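Local coordinates for protein terminal oxygenase component of carbazole (Janthinobacterium sp., PDB 7BUG) that catalyses, as the terminal oxygenase of carbazole 1,9a-dioxygenase, the angular dioxygenation of carbazole to an unstable cis-hydrodiol, at residues P144-R147 against F153-D156; H294-T299 against D332-R337. All blocks are in the same frame, centred on the assembly; numbering follows the deposited sequence.

Interaction 1 (P144-R147 against F153-D156); sequences PLAR and FLDD. With MXE (2-methoxyethanol), chain N.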
ATOM      1  N   PRO A 144      37.817   8.630  12.820  1.00 21.02           N
ATOM      2  CA  PRO A 144      37.695  10.078  12.712  1.00 19.83           C
ATOM      3  C   PRO A 144      36.577  10.412  11.705  1.00 16.38           C
ATOM      4  O   PRO A 144      36.483   9.733  10.688  1.00 16.69           O
ATOM      5  CB  PRO A 144      39.037  10.593  12.183  1.00 21.17           C
ATOM      6  CG  PRO A 144      39.881   9.327  11.928  1.00 25.64           C
ATOM      7  CD  PRO A 144      39.168   8.124  12.508  1.00 23.80           C
ATOM      8  N   LEU A 145      35.874  11.492  11.967  1.00 17.85           N
ATOM      9  CA  LEU A 145      34.859  12.030  11.035  1.00 16.49           C
ATOM     10  C   LEU A 145      35.505  12.352   9.695  1.00 17.05           C
ATOM     11  O   LEU A 145      34.864  12.091   8.643  1.00 17.63           O
ATOM     12  CB  LEU A 145      34.237  13.272  11.665  1.00 16.04           C
ATOM     13  CG  LEU A 145      33.252  14.002  10.761  1.00 16.42           C
ATOM     14  CD1 LEU A 145      32.060  13.113  10.394  1.00 17.84           C
ATOM     15  CD2 LEU A 145      32.769  15.260  11.397  1.00 17.98           C
ATOM     16  N   ALA A 146      36.742  12.858   9.638  1.00 15.07           N
ATOM     17  CA  ALA A 146      37.430  13.143   8.359  1.00 15.91           C
ATOM     18  C   ALA A 146      37.391  11.964   7.384  1.00 15.22           C
ATOM     19  O   ALA A 146      37.436  12.227   6.187  1.00 16.45           O
ATOM     20  CB  ALA A 146      38.874  13.529   8.607  1.00 16.64           C
ATOM     21  N   ARG A 147      37.414  10.704   7.835  1.00 14.68           N
ATOM     22  CA  ARG A 147      37.398   9.529   6.946  1.00 15.49           C
ATOM     23  C   ARG A 147      36.184   9.597   6.002  1.00 13.69           C
ATOM     24  O   ARG A 147      36.310   9.137   4.849  1.00 15.63           O
ATOM     25  CB  ARG A 147      37.349   8.226   7.715  1.00 15.16           C
ATOM     26  CG  ARG A 147      37.681   7.032   6.838  1.00 16.31           C
ATOM     27  CD  ARG A 147      37.191   5.741   7.372  1.00 16.97           C
ATOM     28  NE  ARG A 147      35.721   5.706   7.519  1.00 15.44           N
ATOM     29  CZ  ARG A 147      35.075   4.752   8.169  1.00 15.39           C
ATOM     30  NH1 ARG A 147      35.737   3.676   8.610  1.00 16.94           N
ATOM     31  NH2 ARG A 147      33.761   4.794   8.324  1.00 14.01           N
ATOM     32  N   PHE A 153      36.308  19.852   3.645  1.00 15.89           N
ATOM     33  CA  PHE A 153      35.059  20.118   4.375  1.00 15.86           C
ATOM     34  C   PHE A 153      35.361  20.557   5.804  1.00 15.24           C
ATOM     35  O   PHE A 153      34.694  21.490   6.298  1.00 16.06           O
ATOM     36  CB  PHE A 153      34.154  18.899   4.378  1.00 15.81           C
ATOM     37  CG  PHE A 153      32.852  19.115   5.103  1.00 14.88           C
ATOM     38  CD1 PHE A 153      31.837  19.819   4.487  1.00 14.57           C
ATOM     39  CD2 PHE A 153      32.654  18.669   6.402  1.00 14.43           C
ATOM     40  CE1 PHE A 153      30.637  20.054   5.139  1.00 14.92           C
ATOM     41  CE2 PHE A 153      31.469  18.924   7.063  1.00 14.67           C
ATOM     42  CZ  PHE A 153      30.440  19.577   6.399  1.00 15.28           C
ATOM     43  N   LEU A 154      36.366  19.938   6.439  1.00 16.93           N
ATOM     44  CA  LEU A 154      36.716  20.246   7.851  1.00 18.39           C
ATOM     45  C   LEU A 154      37.857  21.282   7.963  1.00 18.93           C
ATOM     46  O   LEU A 154      38.343  21.496   9.089  1.00 20.73           O
ATOM     47  CB  LEU A 154      37.081  18.942   8.555  1.00 18.23           C
ATOM     48  CG  LEU A 154      35.949  17.920   8.666  1.00 18.12           C
ATOM     49  CD1 LEU A 154      36.470  16.614   9.257  1.00 19.48           C
ATOM     50  CD2 LEU A 154      34.783  18.448   9.482  1.00 20.67           C
ATOM     51  N   ASP A 155      38.283  21.925   6.887  1.00 20.79           N
ATOM     52  CA  ASP A 155      39.327  22.997   6.988  1.00 19.72           C
ATOM     53  C   ASP A 155      38.903  23.992   8.071  1.00 22.51           C
ATOM     54  O   ASP A 155      37.750  24.406   8.054  1.00 20.64           O
ATOM     55  CB  ASP A 155      39.589  23.670   5.642  1.00 21.55           C
ATOM     56  CG  ASP A 155      40.396  22.794   4.709  1.00 22.36           C
ATOM     57  OD1 ASP A 155      40.781  21.694   5.151  1.00 25.51           O
ATOM     58  OD2 ASP A 155      40.589  23.199   3.538  1.00 28.29           O
ATOM     59  N   ASP A 156      39.846  24.471   8.901  1.00 21.39           N
ATOM     60  CA  ASP A 156      39.563  25.455   9.970  1.00 28.64           C
ATOM     61  C   ASP A 156      38.740  26.627   9.400  1.00 23.99           C
ATOM     62  O   ASP A 156      37.830  27.099  10.106  1.00 28.20           O
ATOM     63  CB  ASP A 156      40.862  25.964  10.612  1.00 31.36           C
ATOM     64  CG  ASP A 156      40.638  26.961  11.743  1.00 42.20           C
ATOM     65  OD1 ASP A 156      39.828  26.640  12.648  1.00 43.04           O
ATOM     66  OD2 ASP A 156      41.235  28.082  11.695  1.00 52.94           O
TER
HETATM   67  O1  MXE N 411      38.225  13.984  11.819  1.00 25.27           O
HETATM   68  C1  MXE N 411      38.298  14.422  13.163  1.00 36.30           C
HETATM   69  C2  MXE N 411      38.102  13.315  14.184  1.00 37.43           C
HETATM   70  O2  MXE N 411      36.764  13.406  14.666  1.00 33.34           O
HETATM   71  C3  MXE N 411      35.906  12.329  14.793  1.00 26.98           C

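Interaction 2 (H294-T299 against D332-R337); sequences HYYFQT and DDIWAR. With FE2 (Fe (II) ion), chain E.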
ATOM      1  N   HIS A 294      15.770   9.278   1.127  1.00 11.11           N
ATOM      2  CA  HIS A 294      17.080   9.810   1.555  1.00 11.06           C
ATOM      3  C   HIS A 294      16.895  11.207   2.111  1.00 11.42           C
ATOM      4  O   HIS A 294      16.006  11.963   1.693  1.00 11.73           O
ATOM      5  CB  HIS A 294      18.161   9.737   0.487  1.00 10.82           C
ATOM      6  CG  HIS A 294      17.956  10.593  -0.708  1.00 10.77           C
ATOM      7  ND1 HIS A 294      17.101  10.183  -1.756  1.00 11.55           N
ATOM      8  CD2 HIS A 294      18.510  11.756  -1.102  1.00 10.87           C
ATOM      9  CE1 HIS A 294      17.119  11.114  -2.679  1.00 10.94           C
ATOM     10  NE2 HIS A 294      17.941  12.080  -2.337  1.00 11.10           N
ATOM     11  N   TYR A 295      17.831  11.600   2.953  1.00 10.90           N
ATOM     12  CA  TYR A 295      18.069  13.042   3.199  1.00 12.17           C
ATOM     13  C   TYR A 295      18.990  13.584   2.107  1.00 12.31           C
ATOM     14  O   TYR A 295      20.012  13.004   1.781  1.00 12.99           O
ATOM     15  CB  TYR A 295      18.773  13.347   4.516  1.00 11.96           C
ATOM     16  CG  TYR A 295      18.019  13.083   5.768  1.00 13.05           C
ATOM     17  CD1 TYR A 295      17.009  13.960   6.118  1.00 16.49           C
ATOM     18  CD2 TYR A 295      18.318  12.019   6.617  1.00 14.45           C
ATOM     19  CE1 TYR A 295      16.278  13.760   7.259  1.00 17.97           C
ATOM     20  CE2 TYR A 295      17.584  11.808   7.769  1.00 16.39           C
ATOM     21  CZ  TYR A 295      16.589  12.716   8.104  1.00 19.35           C
ATOM     22  OH  TYR A 295      15.806  12.590   9.220  1.00 25.18           O
ATOM     23  N   TYR A 296      18.602  14.675   1.477  1.00 11.26           N
ATOM     24  CA  TYR A 296      19.450  15.407   0.518  1.00 12.56           C
ATOM     25  C   TYR A 296      20.038  16.560   1.308  1.00 12.22           C
ATOM     26  O   TYR A 296      19.364  17.613   1.573  1.00 12.78           O
ATOM     27  CB  TYR A 296      18.625  15.810  -0.702  1.00 12.68           C
ATOM     28  CG  TYR A 296      19.396  16.624  -1.698  1.00 13.44           C
ATOM     29  CD1 TYR A 296      20.718  16.373  -2.018  1.00 13.05           C
ATOM     30  CD2 TYR A 296      18.752  17.608  -2.451  1.00 14.09           C
ATOM     31  CE1 TYR A 296      21.404  17.106  -2.966  1.00 12.91           C
ATOM     32  CE2 TYR A 296      19.411  18.305  -3.443  1.00 15.10           C
ATOM     33  CZ  TYR A 296      20.753  18.096  -3.694  1.00 14.93           C
ATOM     34  OH  TYR A 296      21.481  18.826  -4.628  1.00 15.44           O
ATOM     35  N   PHE A 297      21.238  16.321   1.822  1.00 11.39           N
ATOM     36  CA  PHE A 297      21.869  17.191   2.815  1.00 12.43           C
ATOM     37  C   PHE A 297      22.897  18.036   2.073  1.00 12.96           C
ATOM     38  O   PHE A 297      23.978  17.550   1.702  1.00 11.50           O
ATOM     39  CB  PHE A 297      22.449  16.356   3.965  1.00 11.75           C
ATOM     40  CG  PHE A 297      22.934  17.172   5.140  1.00 12.75           C
ATOM     41  CD1 PHE A 297      24.184  17.744   5.188  1.00 13.48           C
ATOM     42  CD2 PHE A 297      22.145  17.276   6.252  1.00 12.18           C
ATOM     43  CE1 PHE A 297      24.591  18.459   6.305  1.00 12.71           C
ATOM     44  CE2 PHE A 297      22.527  17.994   7.383  1.00 12.86           C
ATOM     45  CZ  PHE A 297      23.772  18.574   7.398  1.00 12.87           C
ATOM     46  N   GLN A 298      22.493  19.266   1.727  1.00 12.16           N
ATOM     47  CA  GLN A 298      23.243  20.095   0.769  1.00 13.65           C
ATOM     48  C   GLN A 298      24.033  21.143   1.580  1.00 13.40           C
ATOM     49  O   GLN A 298      23.416  21.741   2.523  1.00 14.96           O
ATOM     50  CB  GLN A 298      22.279  20.896  -0.108  1.00 13.82           C
ATOM     51  CG  GLN A 298      21.552  20.135  -1.184  1.00 13.99           C
ATOM     52  CD  GLN A 298      20.511  21.067  -1.798  1.00 15.02           C
ATOM     53  OE1 GLN A 298      19.658  21.603  -1.096  1.00 17.79           O
ATOM     54  NE2 GLN A 298      20.661  21.327  -3.083  1.00 14.39           N
ATOM     55  N   THR A 299      25.312  21.342   1.277  1.00 14.08           N
ATOM     56  CA  THR A 299      26.135  22.389   1.919  1.00 15.54           C
ATOM     57  C   THR A 299      26.947  23.131   0.863  1.00 15.66           C
ATOM     58  O   THR A 299      27.285  22.556  -0.157  1.00 15.72           O
ATOM     59  CB  THR A 299      27.094  21.856   2.998  1.00 16.39           C
ATOM     60  OG1 THR A 299      28.153  21.142   2.375  1.00 17.73           O
ATOM     61  CG2 THR A 299      26.401  20.973   4.023  1.00 17.65           C
ATOM     62  N   ASP A 332      15.982  20.401 -10.111  1.00 18.09           N
ATOM     63  CA  ASP A 332      15.843  19.494 -11.280  1.00 19.45           C
ATOM     64  C   ASP A 332      16.473  18.125 -10.954  1.00 19.17           C
ATOM     65  O   ASP A 332      16.008  17.140 -11.448  1.00 17.99           O
ATOM     66  CB  ASP A 332      16.397  20.084 -12.569  1.00 22.25           C
ATOM     67  CG  ASP A 332      15.526  21.219 -13.120  1.00 22.99           C
ATOM     68  OD1 ASP A 332      14.261  21.119 -13.031  1.00 24.82           O
ATOM     69  OD2 ASP A 332      16.112  22.207 -13.555  1.00 25.89           O
ATOM     70  N   ASP A 333      17.493  18.077 -10.101  1.00 16.51           N
ATOM     71  CA  ASP A 333      18.066  16.779  -9.675  1.00 16.21           C
ATOM     72  C   ASP A 333      17.017  15.987  -8.905  1.00 14.88           C
ATOM     73  O   ASP A 333      17.052  14.738  -8.986  1.00 16.10           O
ATOM     74  CB  ASP A 333      19.292  17.006  -8.796  1.00 14.61           C
ATOM     75  CG  ASP A 333      20.468  17.506  -9.609  1.00 16.20           C
ATOM     76  OD1 ASP A 333      20.766  16.935 -10.688  1.00 16.34           O
ATOM     77  OD2 ASP A 333      21.029  18.487  -9.209  1.00 17.66           O
ATOM     78  N   ILE A 334      16.198  16.669  -8.124  1.00 16.24           N
ATOM     79  CA  ILE A 334      15.204  15.995  -7.251  1.00 16.49           C
ATOM     80  C   ILE A 334      14.222  15.197  -8.119  1.00 17.29           C
ATOM     81  O   ILE A 334      14.046  13.970  -7.899  1.00 16.12           O
ATOM     82  CB  ILE A 334      14.514  16.988  -6.324  1.00 17.30           C
ATOM     83  CG1 ILE A 334      15.541  17.533  -5.319  1.00 17.94           C
ATOM     84  CG2 ILE A 334      13.313  16.326  -5.646  1.00 15.86           C
ATOM     85  CD1 ILE A 334      14.966  18.581  -4.416  1.00 19.94           C
ATOM     86  N   TRP A 335      13.649  15.824  -9.153  1.00 17.72           N
ATOM     87  CA  TRP A 335      12.639  15.072  -9.938  1.00 17.74           C
ATOM     88  C   TRP A 335      13.361  14.057 -10.861  1.00 14.78           C
ATOM     89  O   TRP A 335      12.773  13.006 -11.158  1.00 15.56           O
ATOM     90  CB  TRP A 335      11.604  16.002 -10.587  1.00 21.67           C
ATOM     91  CG  TRP A 335      12.125  16.924 -11.618  1.00 22.61           C
ATOM     92  CD1 TRP A 335      12.352  18.271 -11.470  1.00 25.24           C
ATOM     93  CD2 TRP A 335      12.429  16.595 -12.980  1.00 24.15           C
ATOM     94  NE1 TRP A 335      12.835  18.777 -12.641  1.00 23.66           N
ATOM     95  CE2 TRP A 335      12.880  17.787 -13.586  1.00 22.78           C
ATOM     96  CE3 TRP A 335      12.341  15.430 -13.758  1.00 23.90           C
ATOM     97  CZ2 TRP A 335      13.254  17.829 -14.928  1.00 21.97           C
ATOM     98  CZ3 TRP A 335      12.702  15.482 -15.087  1.00 22.45           C
ATOM     99  CH2 TRP A 335      13.129  16.674 -15.659  1.00 22.12           C
ATOM    100  N   ALA A 336      14.614  14.280 -11.259  1.00 15.69           N
ATOM    101  CA  ALA A 336      15.406  13.264 -11.993  1.00 15.66           C
ATOM    102  C   ALA A 336      15.522  11.998 -11.130  1.00 16.32           C
ATOM    103  O   ALA A 336      15.313  10.886 -11.638  1.00 14.74           O
ATOM    104  CB  ALA A 336      16.763  13.755 -12.381  1.00 16.93           C
ATOM    105  N   ARG A 337      15.905  12.155  -9.865  1.00 15.09           N
ATOM    106  CA  ARG A 337      16.025  10.966  -8.962  1.00 14.69           C
ATOM    107  C   ARG A 337      14.687  10.232  -8.901  1.00 13.26           C
ATOM    108  O   ARG A 337      14.672   8.991  -8.988  1.00 15.20           O
ATOM    109  CB  ARG A 337      16.407  11.398  -7.541  1.00 15.20           C
ATOM    110  CG  ARG A 337      17.788  11.999  -7.469  1.00 15.15           C
ATOM    111  CD  ARG A 337      17.972  12.631  -6.123  1.00 15.26           C
ATOM    112  NE  ARG A 337      19.066  13.540  -6.219  1.00 16.63           N
ATOM    113  CZ  ARG A 337      19.336  14.426  -5.295  1.00 16.43           C
ATOM    114  NH1 ARG A 337      18.727  14.384  -4.122  1.00 15.76           N
ATOM    115  NH2 ARG A 337      20.258  15.317  -5.535  1.00 18.40           N
TER
HETATM  116 FE   FE2 E 402      22.547  17.828 -11.055  1.00 19.09          FE
HETATM  117  O   HOH W   1      22.533  16.651  -7.109  1.00 17.42           O
HETATM  118  O   HOH W   2      24.068  18.594 -10.434  1.00 23.56           O
HETATM  119  O   HOH W   3      23.366  16.470  -9.534  1.00 23.68           O

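Interaction 1 (P144-R147 against F153-D156)
Leu154 reaches across to Leu145 and Ala146 with its two methyls, one for each residue. Both partners belong to a 3-10 turn, opened by the bond from Arg147 N to Pro144 O (3.2 Å), in the long connection between strand 132-137 of the six-stranded sheet and strand 158-167 of the seven-stranded catalytic-domain sheet. The connection folds back on itself here, and the contact between residues 144-147 and 153-156 is purely apolar. Leu154 CD1 rests on the backbone of the turn, 3.7 Å from Ala146 CA, with the methyl Ala146 CB beside it at 4.0 Å. The other branch of Leu154 meets Leu145 methyl to methyl, CD2 to CD2, at 4.2 Å. With CG anti to the backbone N (chi1 175°), Leu145 brings CD2 to this meeting, while its buried side chain also touches Trp29, Gln127, Ala129 and Phe134. Leu154 itself also leans on Ala129.

A molecule of 2-methoxyethanol sits on the first N-H groups of this turn, and Gln127 NE2 holds it as well. The bond from Leu145 N to its O2 is weak and doubtful, since the methyl C3 is modelled too close to the same nitrogen. The next amide is the firmer donor: Ala146 N binds O1 at 2.9 Å, with an N-H...O angle of 160°. That oxygen, O1, also lies 3.3 Å from Ala146 CB.

Interaction 2 (H294-T299 against D332-R337)
Arg337 sets its guanidinium upright on the Tyr296 ring, the two planes 89° apart, in a cation-pi contact with CZ 4.0 Å from the ring centroid. The two terminal nitrogens do the touching: NH1 comes down over CG of Tyr296 at 3.4 Å, NH2 over CE1 at 3.3 Å. With chi1 at 177°, CG anti to the backbone N, Tyr296 presents this face to Arg337; Gln298 CG lies against the opposite face, toward the rim.

Hydrogen bonding adds a weak link. Arg337 NH1 lies in the imidazole plane at the edge of His294, 3.0 Å from NE2, but the N-H...N angle is only 132°; ND1 of the same ring is bonded to Ser169 O. Water 1 bridges Arg337 NH2 and Tyr296 OH, weakly at both ends, and the hydroxyl also bonds to Glu284 OE1.

These bonds tie helix 331-344 to strand 293-303 of the antiparallel sheet in this Bet v 1-like catalytic domain, the helix running nearly antiparallel to the strand. Apolar packing is slight, Ile334 CG1 meeting Tyr296 CD2 at 4.3 Å. With an alanine here instead of Tyr296, the guanidinium is likely to lose the ring it stands on and Glu284 its hydroxyl partner.

Metal binding falls to Asp333, one turn before Arg337. It chelates the iron unevenly, OD1 at 2.0 Å and OD2 at 2.5 Å, and completes the two-histidine, one-carboxylate site with His183 and His187.

How the interactions relate
The two contacts follow one another along the chain, their centres about 23 Å apart. Interaction 2 lies in the catalytic domain; interaction 1 lies in the connection leading into it. They meet at one point: Phe153 CE1, from the second half of interaction 1, packs 3.9 Å from Thr299 OG1, at the end of the strand segment in interaction 2. Their chemistry differs. Interaction 2 borders the mononuclear iron site and supplies one of its ligands, Asp333, with the side chains of Tyr296 and Arg337 about 7 and 8 Å from those of His187 and His183 respectively. Interaction 1 belongs to the junction with the six-stranded sheet of the Rieske domain, and its 2-methoxyethanol is too distant from the iron to be part of that site.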